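Rik1-associated factor 1 (Schizosaccharomyces pombe, PDB 4O9D) helps establish heterochromatin as a subunit, represented here by its C-terminal WD-repeat propeller, of the Clr4 methyltransferase complex, which methylates histone H3 to form H3K9me. Local coordinates at residues 373-385 with 394-406. Sequence-based numbering, arbitrary orientation.
Sequences QNFTEMNSAITYG and LTVCCVGGDVNMY. With EDO (1,2-ethanediol), chain E.
Met378 is the main bump of this interface, reaching from the loop between strands 371-377 and 382-387 into a hollow lined by Val396, Cys398, Asp402 and Asn404. Its nearly extended chi2 (-161°) carries SD to Val396 CG1 at 3.3 Å, and the bend at chi3 (75°) then turns the methyl CE in among Cys398 SG, Asp402 CB and Asn404 ND2, the amide nitrogen 3.5 Å away. Val396 CG1 also meets Ile382 CD1 at 3.6 Å on that side, the three tips forming a compact cluster. The far end of the amide, Asn404 OD1, bonds to His25 of strand 21-26.

Farther out, Phe375 points an edge at Tyr406 in a T-shaped pair with planes 66° apart, its CE2 over the centre of the tyrosine ring; the same carbon rests on Leu394 CD2 at 3.6 Å. The phenol OH of Tyr406 shares a 2.9 Å hydrogen bond with Thr376 OG1, while the threonine methyl packs beside it. Beside Asp402, a water accepts from Asn379 N and donates to Asp402 OD2, linking the loop to the residue after type II turn 398-401.

Ala381 O receives Val399 N at 2.8 Å; Thr383 N donates to Cys397 O, and Cys397 N to Tyr384 O, with a beta bulge between Ile382 and Tyr384. Thr383 CG2 fits against Val399 CG2, and its hydroxyl bonds to Thr33 O in the neighbouring sheet. An outer strand of one blade thus leads through a loop into strand 382-387, the innermost of the next, the blade-to-blade crossover of a WD40 beta-propeller; N-terminal strand 21-26 completes this second blade, closing the ring.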
ATOM      1  N   GLN A 373      20.450  -4.771 -12.416  1.00 28.97           N
ATOM      2  CA  GLN A 373      21.116  -3.478 -12.264  1.00 29.55           C
ATOM      3  C   GLN A 373      20.530  -2.715 -11.092  1.00 29.00           C
ATOM      4  O   GLN A 373      19.434  -3.021 -10.635  1.00 23.50           O
ATOM      5  CB  GLN A 373      20.926  -2.664 -13.536  1.00 28.31           C
ATOM      6  CG  GLN A 373      19.479  -2.193 -13.720  1.00 32.78           C
ATOM      7  CD  GLN A 373      19.329  -1.198 -14.851  1.00 38.30           C
ATOM      8  OE1 GLN A 373      19.883  -1.379 -15.933  1.00 41.80           O
ATOM      9  NE2 GLN A 373      18.568  -0.139 -14.606  1.00 44.25           N
ATOM     10  N   ASN A 374      21.300  -1.769 -10.568  1.00 25.73           N
ATOM     11  CA  ASN A 374      20.794  -0.776  -9.639  1.00 28.33           C
ATOM     12  C   ASN A 374      20.087   0.275 -10.480  1.00 30.69           C
ATOM     13  O   ASN A 374      20.672   0.810 -11.416  1.00 29.99           O
ATOM     14  CB  ASN A 374      21.932  -0.155  -8.822  1.00 29.74           C
ATOM     15  CG  ASN A 374      22.523  -1.129  -7.804  1.00 29.99           C
ATOM     16  OD1 ASN A 374      21.944  -2.167  -7.522  1.00 26.32           O
ATOM     17  ND2 ASN A 374      23.671  -0.775  -7.229  1.00 32.71           N
ATOM     18  N   PHE A 375      18.816   0.540 -10.180  1.00 28.67           N
ATOM     19  CA  PHE A 375      18.046   1.531 -10.928  1.00 27.31           C
ATOM     20  C   PHE A 375      18.413   2.929 -10.493  1.00 32.27           C
ATOM     21  O   PHE A 375      18.624   3.818 -11.321  1.00 28.07           O
ATOM     22  CB  PHE A 375      16.534   1.345 -10.734  1.00 27.68           C
ATOM     23  CG  PHE A 375      15.714   2.379 -11.446  1.00 29.99           C
ATOM     24  CD1 PHE A 375      15.601   2.361 -12.825  1.00 30.45           C
ATOM     25  CD2 PHE A 375      15.063   3.386 -10.737  1.00 28.91           C
ATOM     26  CE1 PHE A 375      14.850   3.335 -13.487  1.00 35.68           C
ATOM     27  CE2 PHE A 375      14.300   4.371 -11.399  1.00 28.51           C
ATOM     28  CZ  PHE A 375      14.202   4.351 -12.759  1.00 28.99           C
ATOM     29  N   THR A 376      18.464   3.133  -9.184  1.00 27.76           N
ATOM     30  CA  THR A 376      18.793   4.444  -8.666  1.00 28.61           C
ATOM     31  C   THR A 376      19.240   4.308  -7.231  1.00 29.17           C
ATOM     32  O   THR A 376      19.153   3.226  -6.659  1.00 26.68           O
ATOM     33  CB  THR A 376      17.597   5.419  -8.782  1.00 32.67           C
ATOM     34  OG1 THR A 376      18.033   6.746  -8.486  1.00 33.13           O
ATOM     35  CG2 THR A 376      16.436   5.023  -7.832  1.00 29.55           C
ATOM     36  N   GLU A 377      19.810   5.388  -6.700  1.00 31.28           N
ATOM     37  CA  GLU A 377      20.269   5.467  -5.323  1.00 28.46           C
ATOM     38  C   GLU A 377      19.737   6.753  -4.679  1.00 34.25           C
ATOM     39  O   GLU A 377      19.969   7.874  -5.186  1.00 31.64           O
ATOM     40  CB  GLU A 377      21.792   5.454  -5.229  1.00 32.35           C
ATOM     41  CG  GLU A 377      22.242   5.787  -3.810  1.00 32.02           C
ATOM     42  CD  GLU A 377      23.703   5.548  -3.556  1.00 40.22           C
ATOM     43  OE1 GLU A 377      24.438   5.218  -4.511  1.00 44.78           O
ATOM     44  OE2 GLU A 377      24.117   5.700  -2.390  1.00 40.75           O
ATOM     45  N   MET A 378      19.008   6.601  -3.581  1.00 28.58           N
ATOM     46  CA  MET A 378      18.460   7.764  -2.882  1.00 32.30           C
ATOM     47  C   MET A 378      19.331   8.078  -1.658  1.00 33.06           C
ATOM     48  O   MET A 378      20.169   7.268  -1.273  1.00 34.02           O
ATOM     49  CB  MET A 378      16.968   7.533  -2.529  1.00 31.04           C
ATOM     50  CG  MET A 378      16.035   7.597  -3.785  1.00 24.97           C
ATOM     51  SD  MET A 378      14.318   7.872  -3.410  1.00 44.31           S
ATOM     52  CE  MET A 378      14.334   9.605  -2.987  1.00 33.36           C
ATOM     53  N   ASN A 379      19.147   9.258  -1.068  1.00 39.35           N
ATOM     54  CA  ASN A 379      20.043   9.755  -0.021  1.00 39.12           C
ATOM     55  C   ASN A 379      19.939   9.024   1.305  1.00 36.24           C
ATOM     56  O   ASN A 379      20.799   9.173   2.163  1.00 33.91           O
ATOM     57  CB  ASN A 379      19.781  11.244   0.229  1.00 38.80           C
ATOM     58  CG  ASN A 379      20.417  12.134  -0.823  1.00 42.91           C
ATOM     59  OD1 ASN A 379      21.531  11.878  -1.276  1.00 43.00           O
ATOM     60  ND2 ASN A 379      19.703  13.187  -1.221  1.00 51.38           N
ATOM     61  N   SER A 380      18.877   8.254   1.496  1.00 31.80           N
ATOM     62  CA  SER A 380      18.693   7.537   2.748  1.00 30.07           C
ATOM     63  C   SER A 380      17.813   6.286   2.514  1.00 32.05           C
ATOM     64  O   SER A 380      17.420   6.008   1.381  1.00 31.14           O
ATOM     65  CB  SER A 380      18.067   8.490   3.780  1.00 34.34           C
ATOM     66  OG  SER A 380      18.019   7.908   5.073  1.00 38.81           O
ATOM     67  N   ALA A 381      17.517   5.536   3.570  1.00 30.85           N
ATOM     68  CA  ALA A 381      16.617   4.370   3.471  1.00 36.12           C
ATOM     69  C   ALA A 381      15.309   4.666   2.710  1.00 29.80           C
ATOM     70  O   ALA A 381      14.674   5.689   2.923  1.00 28.03           O
ATOM     71  CB  ALA A 381      16.286   3.828   4.876  1.00 33.85           C
ATOM     72  N   ILE A 382      14.927   3.757   1.822  1.00 28.81           N
ATOM     73  CA  ILE A 382      13.701   3.879   1.042  1.00 25.49           C
ATOM     74  C   ILE A 382      12.483   3.706   1.937  1.00 24.61           C
ATOM     75  O   ILE A 382      12.436   2.788   2.757  1.00 25.73           O
ATOM     76  CB  ILE A 382      13.669   2.790  -0.062  1.00 25.45           C
ATOM     77  CG1 ILE A 382      14.825   2.991  -1.048  1.00 27.96           C
ATOM     78  CG2 ILE A 382      12.334   2.784  -0.794  1.00 24.90           C
ATOM     79  CD1 ILE A 382      14.783   4.343  -1.743  1.00 29.28           C
ATOM     80  N   THR A 383      11.487   4.568   1.790  1.00 21.96           N
ATOM     81  CA  THR A 383      10.251   4.408   2.579  1.00 27.13           C
ATOM     82  C   THR A 383       9.044   3.932   1.758  1.00 26.95           C
ATOM     83  O   THR A 383       8.088   3.388   2.318  1.00 25.27           O
ATOM     84  CB  THR A 383       9.854   5.699   3.343  1.00 22.59           C
ATOM     85  OG1 THR A 383       9.702   6.792   2.430  1.00 23.01           O
ATOM     86  CG2 THR A 383      10.896   6.050   4.391  1.00 27.31           C
ATOM     87  N   TYR A 384       9.090   4.129   0.437  1.00 25.58           N
ATOM     88  CA  TYR A 384       7.998   3.700  -0.458  1.00 21.57           C
ATOM     89  C   TYR A 384       8.466   3.713  -1.892  1.00 24.05           C
ATOM     90  O   TYR A 384       9.339   4.488  -2.240  1.00 27.85           O
ATOM     91  CB  TYR A 384       6.793   4.654  -0.360  1.00 31.95           C
ATOM     92  CG  TYR A 384       5.627   4.186  -1.211  1.00 27.35           C
ATOM     93  CD1 TYR A 384       4.704   3.290  -0.691  1.00 29.16           C
ATOM     94  CD2 TYR A 384       5.476   4.596  -2.523  1.00 23.54           C
ATOM     95  CE1 TYR A 384       3.646   2.825  -1.432  1.00 30.44           C
ATOM     96  CE2 TYR A 384       4.395   4.117  -3.299  1.00 29.55           C
ATOM     97  CZ  TYR A 384       3.487   3.237  -2.724  1.00 32.17           C
ATOM     98  OH  TYR A 384       2.408   2.716  -3.407  1.00 39.32           O
ATOM     99  N   GLY A 385       7.877   2.871  -2.735  1.00 23.25           N
ATOM    100  CA  GLY A 385       8.112   2.943  -4.165  1.00 28.42           C
ATOM    101  C   GLY A 385       6.971   2.283  -4.918  1.00 27.43           C
ATOM    102  O   GLY A 385       6.482   1.235  -4.512  1.00 22.22           O
ATOM    103  N   LEU A 394       7.393   5.892 -12.221  1.00 27.86           N
ATOM    104  CA  LEU A 394       7.862   5.243 -11.002  1.00 27.15           C
ATOM    105  C   LEU A 394       8.207   6.335  -9.964  1.00 26.88           C
ATOM    106  O   LEU A 394       8.857   7.333 -10.283  1.00 28.92           O
ATOM    107  CB  LEU A 394       9.070   4.339 -11.303  1.00 27.26           C
ATOM    108  CG  LEU A 394       9.757   3.738 -10.075  1.00 28.14           C
ATOM    109  CD1 LEU A 394       8.821   2.760  -9.320  1.00 26.05           C
ATOM    110  CD2 LEU A 394      11.080   3.029 -10.470  1.00 29.60           C
ATOM    111  N   THR A 395       7.724   6.170  -8.741  1.00 24.21           N
ATOM    112  CA  THR A 395       7.935   7.160  -7.709  1.00 20.65           C
ATOM    113  C   THR A 395       8.632   6.442  -6.568  1.00 22.19           C
ATOM    114  O   THR A 395       8.176   5.384  -6.140  1.00 25.18           O
ATOM    115  CB  THR A 395       6.564   7.789  -7.224  1.00 23.02           C
ATOM    116  OG1 THR A 395       5.895   8.425  -8.319  1.00 24.81           O
ATOM    117  CG2 THR A 395       6.820   8.824  -6.166  1.00 25.61           C
ATOM    118  N   VAL A 396       9.738   7.007  -6.082  1.00 22.76           N
ATOM    119  CA  VAL A 396      10.506   6.403  -5.017  1.00 22.59           C
ATOM    120  C   VAL A 396      10.778   7.444  -3.937  1.00 27.93           C
ATOM    121  O   VAL A 396      11.132   8.570  -4.246  1.00 24.92           O
ATOM    122  CB  VAL A 396      11.841   5.840  -5.583  1.00 24.18           C
ATOM    123  CG1 VAL A 396      12.676   5.202  -4.495  1.00 25.40           C
ATOM    124  CG2 VAL A 396      11.530   4.840  -6.688  1.00 23.89           C
ATOM    125  N   CYS A 397      10.590   7.068  -2.671  1.00 23.86           N
ATOM    126  CA  CYS A 397      10.730   8.010  -1.545  1.00 27.28           C
ATOM    127  C   CYS A 397      11.713   7.482  -0.505  1.00 24.75           C
ATOM    128  O   CYS A 397      11.880   6.269  -0.364  1.00 22.06           O
ATOM    129  CB  CYS A 397       9.391   8.210  -0.853  1.00 25.03           C
ATOM    130  SG  CYS A 397       7.953   8.356  -1.931  1.00 29.68           S
ATOM    131  N   CYS A 398      12.335   8.375   0.261  1.00 26.55           N
ATOM    132  CA  CYS A 398      13.292   7.925   1.278  1.00 27.02           C
ATOM    133  C   CYS A 398      13.139   8.704   2.569  1.00 32.24           C
ATOM    134  O   CYS A 398      12.428   9.696   2.624  1.00 30.31           O
ATOM    135  CB  CYS A 398      14.736   8.006   0.762  1.00 30.80           C
ATOM    136  SG  CYS A 398      15.384   9.691   0.471  1.00 28.72           S
ATOM    137  N   VAL A 399      13.773   8.216   3.626  1.00 30.70           N
ATOM    138  CA  VAL A 399      13.714   8.881   4.904  1.00 36.12           C
ATOM    139  C   VAL A 399      14.183  10.322   4.762  1.00 36.10           C
ATOM    140  O   VAL A 399      15.212  10.568   4.164  1.00 29.64           O
ATOM    141  CB  VAL A 399      14.588   8.168   5.935  1.00 36.92           C
ATOM    142  CG1 VAL A 399      14.662   8.985   7.215  1.00 40.83           C
ATOM    143  CG2 VAL A 399      14.023   6.770   6.211  1.00 31.67           C
ATOM    144  N   GLY A 400      13.411  11.264   5.308  1.00 35.10           N
ATOM    145  CA  GLY A 400      13.797  12.665   5.290  1.00 40.14           C
ATOM    146  C   GLY A 400      13.035  13.493   4.268  1.00 41.99           C
ATOM    147  O   GLY A 400      13.370  14.656   4.043  1.00 43.63           O
ATOM    148  N   GLY A 401      12.029  12.893   3.630  1.00 38.58           N
ATOM    149  CA  GLY A 401      11.123  13.644   2.786  1.00 34.47           C
ATOM    150  C   GLY A 401      11.392  13.673   1.291  1.00 33.99           C
ATOM    151  O   GLY A 401      10.584  14.242   0.553  1.00 33.83           O
ATOM    152  N   ASP A 402      12.492  13.083   0.820  1.00 30.21           N
ATOM    153  CA  ASP A 402      12.751  13.071  -0.619  1.00 29.03           C
ATOM    154  C   ASP A 402      11.719  12.242  -1.360  1.00 28.04           C
ATOM    155  O   ASP A 402      11.417  11.126  -0.970  1.00 27.21           O
ATOM    156  CB  ASP A 402      14.148  12.525  -0.945  1.00 29.16           C
ATOM    157  CG  ASP A 402      15.228  13.600  -0.847  1.00 38.54           C
ATOM    158  OD1 ASP A 402      14.876  14.800  -0.898  1.00 42.01           O
ATOM    159  OD2 ASP A 402      16.418  13.254  -0.716  1.00 41.70           O
ATOM    160  N   VAL A 403      11.207  12.795  -2.447  1.00 24.79           N
ATOM    161  CA  VAL A 403      10.365  12.054  -3.378  1.00 30.71           C
ATOM    162  C   VAL A 403      10.903  12.207  -4.800  1.00 30.87           C
ATOM    163  O   VAL A 403      10.889  13.313  -5.359  1.00 26.56           O
ATOM    164  CB  VAL A 403       8.899  12.559  -3.317  1.00 27.66           C
ATOM    165  CG1 VAL A 403       8.015  11.824  -4.347  1.00 28.58           C
ATOM    166  CG2 VAL A 403       8.360  12.358  -1.942  1.00 26.94           C
ATOM    167  N   ASN A 404      11.408  11.112  -5.372  1.00 26.55           N
ATOM    168  CA  ASN A 404      11.855  11.120  -6.759  1.00 28.60           C
ATOM    169  C   ASN A 404      10.836  10.508  -7.708  1.00 29.08           C
ATOM    170  O   ASN A 404      10.356   9.397  -7.482  1.00 30.96           O
ATOM    171  CB  ASN A 404      13.202  10.392  -6.908  1.00 27.13           C
ATOM    172  CG  ASN A 404      14.341  11.141  -6.236  1.00 29.75           C
ATOM    173  OD1 ASN A 404      14.168  12.267  -5.784  1.00 32.48           O
ATOM    174  ND2 ASN A 404      15.505  10.522  -6.177  1.00 30.89           N
ATOM    175  N   MET A 405      10.515  11.236  -8.773  1.00 25.20           N
ATOM    176  CA  MET A 405       9.635  10.728  -9.825  1.00 28.85           C
ATOM    177  C   MET A 405      10.388  10.472 -11.138  1.00 30.80           C
ATOM    178  O   MET A 405      11.063  11.382 -11.665  1.00 30.17           O
ATOM    179  CB  MET A 405       8.514  11.727 -10.132  1.00 32.30           C
ATOM    180  CG  MET A 405       7.346  11.743  -9.162  1.00 40.21           C
ATOM    181  SD  MET A 405       5.766  11.905 -10.057  1.00 47.72           S
ATOM    182  CE  MET A 405       4.614  11.622  -8.726  1.00 36.49           C
ATOM    183  N   TYR A 406      10.237   9.260 -11.676  1.00 28.36           N
ATOM    184  CA  TYR A 406      10.854   8.886 -12.946  1.00 29.80           C
ATOM    185  C   TYR A 406       9.763   8.707 -13.990  1.00 30.41           C
ATOM    186  O   TYR A 406       8.703   8.181 -13.687  1.00 28.67           O
ATOM    187  CB  TYR A 406      11.678   7.607 -12.784  1.00 28.43           C
ATOM    188  CG  TYR A 406      12.702   7.725 -11.685  1.00 30.67           C
ATOM    189  CD1 TYR A 406      12.329   7.585 -10.353  1.00 28.82           C
ATOM    190  CD2 TYR A 406      14.043   8.000 -11.973  1.00 31.15           C
ATOM    191  CE1 TYR A 406      13.264   7.713  -9.334  1.00 27.14           C
ATOM    192  CE2 TYR A 406      14.977   8.124 -10.970  1.00 27.48           C
ATOM    193  CZ  TYR A 406      14.585   7.981  -9.658  1.00 31.29           C
ATOM    194  OH  TYR A 406      15.501   8.127  -8.644  1.00 31.02           O
TER
HETATM  195  C1  EDO E 703      24.654  -1.690 -10.481  1.00 33.12           C
HETATM  196  O1  EDO E 703      23.863  -1.491 -11.651  1.00 30.32           O
HETATM  197  C2  EDO E 703      25.735  -2.741 -10.730  1.00 35.85           C
HETATM  198  O2  EDO E 703      26.120  -3.293  -9.468  1.00 36.04           O
HETATM  199  O   HOH W   1      17.351  11.156  -1.947  1.00 33.34           O